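Local coordinates for glycosyl hydrolase BlGH5_18 (Bifidobacterium longum subsp. infantis, PDB 7LQX), which probably hydrolyses glycosidic bonds in the breakdown of N-glycans, as a bacterial glycosidase of family GH5, subfamily 18, at residues P32-F37 and D42-S47; R53-L58 and C313-D318. One frame throughout, in Å; residues are numbered along the deposited sequence.

Contact 1 (P32-F37 and D42-S47)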
loop_
_atom_site.group_PDB
_atom_site.type_symbol
_atom_site.label_atom_id
_atom_site.label_comp_id
_atom_site.label_asym_id
_atom_site.label_seq_id
_atom_site.Cartn_x
_atom_site.Cartn_y
_atom_site.Cartn_z
ATOM N N PRO A 32 8.365 17.319 -3.600
ATOM C CA PRO A 32 9.596 17.534 -2.828
ATOM C C PRO A 32 10.830 17.039 -3.565
ATOM O O PRO A 32 10.846 15.944 -4.129
ATOM C CB PRO A 32 9.344 16.750 -1.532
ATOM C CG PRO A 32 7.848 16.762 -1.379
ATOM C CD PRO A 32 7.300 16.691 -2.790
ATOM N N SER A 33 11.870 17.873 -3.573
ATOM C CA SER A 33 13.089 17.517 -4.280
ATOM C C SER A 33 13.790 16.337 -3.625
ATOM O O SER A 33 14.437 15.547 -4.318
ATOM C CB SER A 33 14.034 18.714 -4.331
ATOM O OG SER A 33 14.500 19.051 -3.036
ATOM N N HIS A 34 13.673 16.198 -2.312
ATOM C CA HIS A 34 14.334 15.133 -1.559
ATOM C C HIS A 34 13.321 14.029 -1.282
ATOM O O HIS A 34 12.688 13.994 -0.222
ATOM C CB HIS A 34 14.962 15.705 -0.295
ATOM C CG HIS A 34 16.185 16.532 -0.554
ATOM N ND1 HIS A 34 16.193 17.606 -1.420
ATOM C CD2 HIS A 34 17.440 16.438 -0.061
ATOM C CE1 HIS A 34 17.401 18.137 -1.448
ATOM N NE2 HIS A 34 18.179 17.442 -0.637
ATOM N N GLY A 35 13.182 13.120 -2.242
ATOM C CA GLY A 35 12.363 11.947 -2.079
ATOM C C GLY A 35 11.006 11.957 -2.756
ATOM O O GLY A 35 10.263 10.986 -2.597
ATOM N N TRP A 36 10.663 12.994 -3.510
ATOM C CA TRP A 36 9.339 13.027 -4.136
ATOM C C TRP A 36 8.302 12.853 -3.022
ATOM O O TRP A 36 8.503 13.318 -1.904
ATOM C CB TRP A 36 9.288 12.008 -5.259
ATOM C CG TRP A 36 8.085 12.073 -6.176
ATOM C CD1 TRP A 36 7.778 13.063 -7.068
ATOM C CD2 TRP A 36 7.049 11.087 -6.303
ATOM N NE1 TRP A 36 6.617 12.751 -7.739
ATOM C CE2 TRP A 36 6.147 11.549 -7.280
ATOM C CE3 TRP A 36 6.789 9.873 -5.672
ATOM C CZ2 TRP A 36 5.013 10.823 -7.653
ATOM C CZ3 TRP A 36 5.654 9.150 -6.040
ATOM C CH2 TRP A 36 4.785 9.630 -7.027
ATOM N N PHE A 37 7.184 12.183 -3.296
ATOM C CA PHE A 37 6.201 11.941 -2.232
ATOM C C PHE A 37 6.594 10.812 -1.300
ATOM O O PHE A 37 5.838 10.506 -0.372
ATOM C CB PHE A 37 4.809 11.772 -2.828
ATOM C CG PHE A 37 4.389 12.968 -3.619
ATOM C CD1 PHE A 37 4.257 14.200 -3.002
ATOM C CD2 PHE A 37 4.193 12.885 -4.980
ATOM C CE1 PHE A 37 3.904 15.320 -3.735
ATOM C CE2 PHE A 37 3.843 14.002 -5.716
ATOM C CZ PHE A 37 3.696 15.219 -5.086
ATOM N N ASP A 42 10.725 10.066 5.464
ATOM C CA ASP A 42 11.961 10.544 6.076
ATOM C C ASP A 42 12.087 12.038 5.806
ATOM O O ASP A 42 12.890 12.453 4.962
ATOM C CB ASP A 42 13.156 9.790 5.497
ATOM C CG ASP A 42 14.480 10.221 6.106
ATOM O OD1 ASP A 42 14.496 10.742 7.242
ATOM O OD2 ASP A 42 15.513 10.027 5.439
ATOM N N PRO A 43 11.307 12.873 6.487
ATOM C CA PRO A 43 11.302 14.305 6.157
ATOM C C PRO A 43 12.660 14.963 6.368
ATOM O O PRO A 43 13.311 14.777 7.396
ATOM C CB PRO A 43 10.239 14.883 7.100
ATOM C CG PRO A 43 9.330 13.715 7.396
ATOM C CD PRO A 43 10.255 12.525 7.462
ATOM N N ASP A 44 13.078 15.743 5.375
ATOM C CA ASP A 44 14.277 16.585 5.434
ATOM C C ASP A 44 13.747 18.015 5.396
ATOM O O ASP A 44 13.448 18.546 4.322
ATOM C CB ASP A 44 15.189 16.261 4.256
ATOM C CG ASP A 44 16.415 17.164 4.167
ATOM O OD1 ASP A 44 16.437 18.263 4.760
ATOM O OD2 ASP A 44 17.366 16.767 3.463
ATOM N N TRP A 45 13.599 18.623 6.563
ATOM C CA TRP A 45 12.914 19.910 6.630
ATOM C C TRP A 45 13.760 21.037 6.054
ATOM O O TRP A 45 13.208 21.909 5.380
ATOM C CB TRP A 45 12.404 20.211 8.042
ATOM C CG TRP A 45 11.310 19.258 8.411
ATOM C CD1 TRP A 45 11.328 18.332 9.404
ATOM C CD2 TRP A 45 10.049 19.111 7.745
ATOM N NE1 TRP A 45 10.151 17.624 9.412
ATOM C CE2 TRP A 45 9.350 18.082 8.401
ATOM C CE3 TRP A 45 9.444 19.758 6.669
ATOM C CZ2 TRP A 45 8.075 17.688 8.016
ATOM C CZ3 TRP A 45 8.187 19.362 6.286
ATOM C CH2 TRP A 45 7.514 18.337 6.956
ATOM N N PRO A 46 15.080 21.067 6.270
ATOM C CA PRO A 46 15.891 22.067 5.549
ATOM C C PRO A 46 15.693 22.020 4.042
ATOM O O PRO A 46 15.681 23.071 3.387
ATOM C CB PRO A 46 17.327 21.730 5.976
ATOM C CG PRO A 46 17.162 21.139 7.334
ATOM C CD PRO A 46 15.888 20.317 7.250
ATOM N N SER A 47 15.498 20.829 3.471
ATOM C CA SER A 47 15.293 20.747 2.029
ATOM C C SER A 47 13.958 21.356 1.619
ATOM O O SER A 47 13.854 21.903 0.517
ATOM C CB SER A 47 15.421 19.303 1.532
ATOM O OG SER A 47 14.269 18.525 1.806
HETATM O O HOH W 1 12.584 18.199 -0.391
HETATM O O HOH W 2 13.539 13.736 2.556
#

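Contact 2 (R53-L58 and C313-D318)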
loop_
_atom_site.group_PDB
_atom_site.type_symbol
_atom_site.label_atom_id
_atom_site.label_comp_id
_atom_site.label_asym_id
_atom_site.label_seq_id
_atom_site.Cartn_x
_atom_site.Cartn_y
_atom_site.Cartn_z
ATOM N N ARG A 53 11.831 28.335 -0.717
ATOM C CA ARG A 53 12.500 29.593 -1.022
ATOM C C ARG A 53 12.649 29.770 -2.528
ATOM O O ARG A 53 12.351 30.837 -3.075
ATOM C CB ARG A 53 13.861 29.635 -0.327
ATOM C CG ARG A 53 14.602 30.950 -0.492
ATOM C CD ARG A 53 16.011 30.878 0.089
ATOM N NE ARG A 53 16.897 30.058 -0.736
ATOM C CZ ARG A 53 17.528 30.499 -1.823
ATOM N NH1 ARG A 53 17.377 31.757 -2.217
ATOM N NH2 ARG A 53 18.308 29.682 -2.519
ATOM N N ARG A 54 13.087 28.719 -3.222
ATOM C CA ARG A 54 13.289 28.822 -4.664
ATOM C C ARG A 54 11.967 28.970 -5.408
ATOM O O ARG A 54 11.881 29.720 -6.388
ATOM C CB ARG A 54 14.085 27.611 -5.144
ATOM C CG ARG A 54 15.483 27.595 -4.531
ATOM C CD ARG A 54 16.419 26.587 -5.161
ATOM N NE ARG A 54 17.640 26.455 -4.368
ATOM C CZ ARG A 54 18.714 25.770 -4.749
ATOM N NH1 ARG A 54 19.773 25.702 -3.954
ATOM N NH2 ARG A 54 18.733 25.161 -5.926
ATOM N N ILE A 55 10.927 28.269 -4.958
ATOM C CA ILE A 55 9.599 28.426 -5.548
ATOM C C ILE A 55 9.105 29.855 -5.365
ATOM O O ILE A 55 8.619 30.488 -6.311
ATOM C CB ILE A 55 8.632 27.400 -4.929
ATOM C CG1 ILE A 55 9.007 25.988 -5.386
ATOM C CG2 ILE A 55 7.189 27.744 -5.291
ATOM C CD1 ILE A 55 8.386 24.901 -4.541
ATOM N N ARG A 56 9.232 30.392 -4.148
ATOM C CA ARG A 56 8.800 31.766 -3.913
ATOM C C ARG A 56 9.543 32.731 -4.827
ATOM O O ARG A 56 8.966 33.714 -5.309
ATOM C CB ARG A 56 9.033 32.147 -2.449
ATOM C CG ARG A 56 8.798 33.626 -2.122
ATOM C CD ARG A 56 7.356 34.069 -2.362
ATOM N NE ARG A 56 7.177 35.501 -2.107
ATOM C CZ ARG A 56 7.426 36.464 -2.997
ATOM N NH1 ARG A 56 7.864 36.164 -4.212
ATOM N NH2 ARG A 56 7.235 37.739 -2.674
ATOM N N ASN A 57 10.829 32.472 -5.068
ATOM C CA ASN A 57 11.641 33.378 -5.869
ATOM C C ASN A 57 11.248 33.384 -7.341
ATOM O O ASN A 57 11.637 34.307 -8.063
ATOM C CB ASN A 57 13.120 33.052 -5.682
ATOM C CG ASN A 57 13.648 33.545 -4.351
ATOM O OD1 ASN A 57 12.983 34.317 -3.657
ATOM N ND2 ASN A 57 14.841 33.109 -3.985
ATOM N N LEU A 58 10.479 32.395 -7.799
ATOM C CA LEU A 58 9.849 32.458 -9.109
ATOM C C LEU A 58 8.683 33.432 -9.160
ATOM O O LEU A 58 8.106 33.629 -10.241
ATOM C CB LEU A 58 9.296 31.090 -9.500
ATOM C CG LEU A 58 10.274 29.967 -9.809
ATOM C CD1 LEU A 58 9.464 28.728 -10.190
ATOM C CD2 LEU A 58 11.236 30.369 -10.911
ATOM N N CYS A 313 5.069 20.400 -12.542
ATOM C CA CYS A 313 5.175 20.437 -11.092
ATOM C C CYS A 313 6.402 21.272 -10.715
ATOM O O CYS A 313 7.124 21.772 -11.585
ATOM C CB CYS A 313 5.318 19.034 -10.516
ATOM S SG CYS A 313 6.557 18.007 -11.317
ATOM N N SER A 314 6.658 21.430 -9.420
ATOM C CA SER A 314 7.763 22.289 -9.012
ATOM C C SER A 314 9.106 21.685 -9.403
ATOM O O SER A 314 9.952 22.372 -9.981
ATOM C CB SER A 314 7.703 22.570 -7.511
ATOM O OG SER A 314 7.929 21.404 -6.749
ATOM N N HIS A 315 9.320 20.405 -9.091
ATOM C CA HIS A 315 10.632 19.775 -9.196
ATOM C C HIS A 315 10.563 18.466 -9.969
ATOM O O HIS A 315 9.664 17.651 -9.754
ATOM C CB HIS A 315 11.196 19.512 -7.782
ATOM C CG HIS A 315 11.572 20.757 -7.041
ATOM N ND1 HIS A 315 10.643 21.602 -6.466
ATOM C CD2 HIS A 315 12.783 21.313 -6.805
ATOM C CE1 HIS A 315 11.271 22.613 -5.893
ATOM N NE2 HIS A 315 12.568 22.467 -6.091
ATOM N N ASP A 316 11.531 18.271 -10.866
ATOM C CA ASP A 316 11.674 17.004 -11.569
ATOM C C ASP A 316 11.708 15.847 -10.574
ATOM O O ASP A 316 12.119 16.004 -9.419
ATOM C CB ASP A 316 12.978 16.992 -12.375
ATOM C CG ASP A 316 12.880 17.734 -13.696
ATOM O OD1 ASP A 316 11.790 18.212 -14.056
ATOM O OD2 ASP A 316 13.924 17.850 -14.374
ATOM N N VAL A 317 11.251 14.679 -11.016
ATOM C CA VAL A 317 11.319 13.478 -10.190
ATOM C C VAL A 317 12.706 12.868 -10.322
ATOM O O VAL A 317 13.190 12.640 -11.435
ATOM C CB VAL A 317 10.244 12.461 -10.603
ATOM C CG1 VAL A 317 10.279 11.253 -9.674
ATOM C CG2 VAL A 317 8.876 13.106 -10.613
ATOM N N ASP A 318 13.339 12.593 -9.187
ATOM C CA ASP A 318 14.674 12.013 -9.158
ATOM C C ASP A 318 14.820 10.874 -10.160
ATOM O O ASP A 318 14.004 9.951 -10.203
ATOM C CB ASP A 318 14.929 11.495 -7.743
ATOM C CG ASP A 318 16.393 11.331 -7.440
ATOM O OD1 ASP A 318 17.065 10.555 -8.148
ATOM O OD2 ASP A 318 16.866 11.990 -6.494
#

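Contact 1 (P32-F37 and D42-S47)
The imidazole of His34 lies flat on the side chain of Ser47. Ser47 CB sits over the ring centre, 3.5 Å from the centroid and 14° off the normal, a CH-pi contact. The ring's rotation is restrained by a bond in its plane, His34 ND1 donating to Ser33 OG at 2.8 Å. Asp44 reaches the same ring obliquely. Its OD2 is 3.5 Å from His34 CD2, and the carboxylate plane stands 77° from the ring plane.

Asp44 is also the N-cap of the helix that follows. Its CG is anti to the backbone N (chi1 175°), and OD1 accepts from Ser47 N at 3.0 Å, met from above the carboxylate plane. Ser47 OG turns back to donate to Asp44 O at 2.6 Å. With an alanine in place of Asp44, Ser47 N would probably lose its side-chain cap, and the His34 ring the carboxylate beside it.

No direct hydrogen bond crosses the contact; two waters bridge it instead. One accepts from His34 N and donates to Ser47 OG at 2.8 Å. The other donates to both His34 O and Asp42 O.

The contact folds the loop after strand 25-29 onto the first turn of helix 45-57. Ser33 OG also bonds Asp51 further along that helix. Trp45 and Pro43 pack against helix 81-96.

Contact 2 (R53-L58 and C313-D318)
Ile55 CD1 fills the angle between two neighbouring side chains, Ser314 and His315. It lies 3.8 Å from Ser314 CB and 3.9 Å from His315 CE1. The methyl meets the imidazole at its edge, in the ring plane. Ile55 CG1 is beside the backbone N and chi2 is extended (163°), which carries CD1 outward from the helix to this edge. All three residues are buried. The ring is held by a 2.7 Å hydrogen bond between Ser314 OG and His315 ND1, which leaves CE1 facing the isoleucine. Thr31 N also bonds Ser314 OG, and Phe334 meets the His315 ring.

The solvent side of the helix carries Arg53, Arg56 and Asn57, which are exposed and do not meet the 313-318 loop. Arg54 stays nearer, but its NE is 6.7 Å from His315 NE2 and forms a salt bridge with Glu50.

A cis peptide bond precedes Cys313, as in many clan GH-A enzymes at the end of the eighth barrel strand. The contact packs the loop after strand 306-312 on helix 45-57. Strand 25-29 lies alongside, and its Val28 touches both Ile55 and Ser314.

Both contacts use helix 45-57, contact 1 at its start and contact 2 near its end. Their centres are about 12 Å apart. They also touch directly: Ser33 CB lies 3.8 Å from His315 CD2, and Trp36 NE1 is 3.7 Å from Val317 CG2. The loops after the first and last strands of the (beta/alpha)8 barrel, 25-29 and 306-312, are therefore packed together as well as on the helix. These strands are neighbours in the parallel sheet, where the first and last strands of the barrel meet. Loops at this end of the strands line the active site in GH5 enzymes, so both loops probably border it.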